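Local coordinates for protein F420-dependent alcohol dehydrogenase (Methanoculleus thermophilus, PDB 1RHC) that probably oxidises secondary alcohols to ketones with the deazaflavin coenzyme F420 as hydride acceptor, as a member of the bacterial luciferase family, at residues 292-297 with 322-327. Numbering follows the deposited sequence.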
loop_
_atom_site.group_PDB
_atom_site.type_symbol
_atom_site.label_atom_id
_atom_site.label_comp_id
_atom_site.label_asym_id
_atom_site.label_seq_id
_atom_site.Cartn_x
_atom_site.Cartn_y
_atom_site.Cartn_z
ATOM N N LYS A 292 -35.777 9.075 4.686
ATOM C CA LYS A 292 -36.571 7.967 5.232
ATOM C C LYS A 292 -35.879 6.618 5.082
ATOM O O LYS A 292 -36.042 5.728 5.935
ATOM C CB LYS A 292 -37.948 7.919 4.565
ATOM C CG LYS A 292 -38.861 9.012 5.065
ATOM C CD LYS A 292 -40.189 8.995 4.359
ATOM C CE LYS A 292 -41.012 10.208 4.758
ATOM N NZ LYS A 292 -42.259 10.325 3.947
ATOM N N GLU A 293 -35.120 6.455 4.000
ATOM C CA GLU A 293 -34.393 5.205 3.763
ATOM C C GLU A 293 -33.344 5.066 4.860
ATOM O O GLU A 293 -33.171 4.000 5.440
ATOM C CB GLU A 293 -33.686 5.231 2.401
ATOM C CG GLU A 293 -34.601 5.230 1.197
ATOM C CD GLU A 293 -34.800 3.853 0.622
ATOM O OE1 GLU A 293 -34.358 2.870 1.257
ATOM O OE2 GLU A 293 -35.403 3.746 -0.466
ATOM N N ILE A 294 -32.649 6.151 5.149
ATOM C CA ILE A 294 -31.606 6.125 6.162
ATOM C C ILE A 294 -32.227 5.904 7.542
ATOM O O ILE A 294 -31.685 5.168 8.384
ATOM C CB ILE A 294 -30.816 7.438 6.126
ATOM C CG1 ILE A 294 -29.935 7.471 4.862
ATOM C CG2 ILE A 294 -30.000 7.606 7.378
ATOM C CD1 ILE A 294 -29.308 8.839 4.611
ATOM N N GLU A 295 -33.380 6.522 7.768
ATOM C CA GLU A 295 -34.033 6.366 9.055
ATOM C C GLU A 295 -34.477 4.937 9.328
ATOM O O GLU A 295 -34.419 4.504 10.480
ATOM C CB GLU A 295 -35.203 7.354 9.189
ATOM C CG GLU A 295 -34.710 8.759 9.481
ATOM C CD GLU A 295 -35.816 9.778 9.542
ATOM O OE1 GLU A 295 -36.971 9.454 9.165
ATOM O OE2 GLU A 295 -35.529 10.922 9.965
ATOM N N ARG A 296 -34.871 4.181 8.305
ATOM C CA ARG A 296 -35.293 2.817 8.582
ATOM C C ARG A 296 -34.097 1.952 8.991
ATOM O O ARG A 296 -34.265 0.976 9.712
ATOM C CB ARG A 296 -36.059 2.192 7.410
ATOM C CG ARG A 296 -35.212 1.694 6.262
ATOM C CD ARG A 296 -36.082 1.091 5.153
ATOM N NE ARG A 296 -35.330 0.957 3.906
ATOM C CZ ARG A 296 -35.071 -0.199 3.298
ATOM N NH1 ARG A 296 -35.509 -1.344 3.817
ATOM N NH2 ARG A 296 -34.357 -0.215 2.171
ATOM N N PHE A 297 -32.886 2.318 8.562
ATOM C CA PHE A 297 -31.706 1.551 8.966
ATOM C C PHE A 297 -31.230 2.046 10.316
ATOM O O PHE A 297 -30.683 1.266 11.097
ATOM C CB PHE A 297 -30.572 1.666 7.938
ATOM C CG PHE A 297 -30.718 0.726 6.786
ATOM C CD1 PHE A 297 -31.384 1.112 5.620
ATOM C CD2 PHE A 297 -30.199 -0.555 6.860
ATOM C CE1 PHE A 297 -31.519 0.219 4.550
ATOM C CE2 PHE A 297 -30.330 -1.449 5.798
ATOM C CZ PHE A 297 -30.992 -1.062 4.640
ATOM N N LYS A 322 -26.369 17.600 0.903
ATOM C CA LYS A 322 -26.396 18.856 1.643
ATOM C C LYS A 322 -27.803 18.942 2.310
ATOM O O LYS A 322 -27.973 19.554 3.364
ATOM C CB LYS A 322 -26.217 20.055 0.702
ATOM C CG LYS A 322 -24.795 20.196 0.131
ATOM C CD LYS A 322 -24.678 21.400 -0.818
ATOM C CE LYS A 322 -24.749 22.722 -0.068
ATOM N NZ LYS A 322 -23.466 23.080 0.625
ATOM N N GLU A 323 -28.795 18.337 1.675
ATOM C CA GLU A 323 -30.163 18.343 2.201
ATOM C C GLU A 323 -30.424 17.149 3.141
ATOM O O GLU A 323 -31.236 17.241 4.065
ATOM C CB GLU A 323 -31.166 18.265 1.047
ATOM C CG GLU A 323 -31.123 19.481 0.095
ATOM C CD GLU A 323 -31.622 20.761 0.747
ATOM O OE1 GLU A 323 -31.483 21.850 0.141
ATOM O OE2 GLU A 323 -32.161 20.695 1.864
ATOM N N VAL A 324 -29.725 16.044 2.905
ATOM C CA VAL A 324 -29.943 14.822 3.686
ATOM C C VAL A 324 -29.255 14.787 5.045
ATOM O O VAL A 324 -29.875 14.477 6.065
ATOM C CB VAL A 324 -29.503 13.565 2.873
ATOM C CG1 VAL A 324 -29.684 12.300 3.712
ATOM C CG2 VAL A 324 -30.338 13.433 1.621
ATOM N N ILE A 325 -27.973 15.132 5.061
ATOM C CA ILE A 325 -27.181 15.050 6.266
ATOM C C ILE A 325 -27.734 15.749 7.524
ATOM O O ILE A 325 -27.868 15.121 8.586
ATOM C CB ILE A 325 -25.733 15.457 5.925
ATOM C CG1 ILE A 325 -25.092 14.364 5.058
ATOM C CG2 ILE A 325 -24.915 15.543 7.130
ATOM C CD1 ILE A 325 -23.659 14.705 4.589
ATOM N N PRO A 326 -28.087 17.032 7.429
ATOM C CA PRO A 326 -28.619 17.725 8.608
ATOM C C PRO A 326 -29.906 17.073 9.174
ATOM O O PRO A 326 -30.174 17.161 10.363
ATOM C CB PRO A 326 -28.884 19.144 8.090
ATOM C CG PRO A 326 -27.931 19.285 6.937
ATOM C CD PRO A 326 -28.004 17.936 6.265
ATOM N N ALA A 327 -30.685 16.412 8.327
ATOM C CA ALA A 327 -31.933 15.787 8.763
ATOM C C ALA A 327 -31.743 14.446 9.470
ATOM O O ALA A 327 -32.575 14.037 10.276
ATOM C CB ALA A 327 -32.859 15.601 7.571
#
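V324 and I294 make the one apolar contact between 322-327 and 292-297, methyl against methyl, with V324 CG1 3.6 Å from I294 CD1. V324 turns CG1 anti to its own backbone N (chi1 178°), and I294 meets it with an extended CG1-CD1 arm (chi2 170°), the two side chains crossing at a slant. Even so the backbones stay well apart, the CA atoms of V324 and I294 being 9.2 Å from each other. V324 also packs on M290 and I291, about one turn before I294 on helix 287-300, while I294 reaches inward to M282 and F305 on the barrel strands. P326 has no N-H to give and A327 N reaches only weakly to V324 O, and helix 321-328 is kinked here, just where A327 comes up to the other helix. A327, exposed to solvent, brings its carbonyl O to 4.3 Å from E295 OE2, a loose approach of two acceptors with no hydrogen bond, and its side chain touches I291. No hydrogen bond or salt bridge joins the two segments. This is light helix-to-helix packing on the outer layer of a TIM barrel, with the C-terminal helix laid against the helix that precedes strand 304-309.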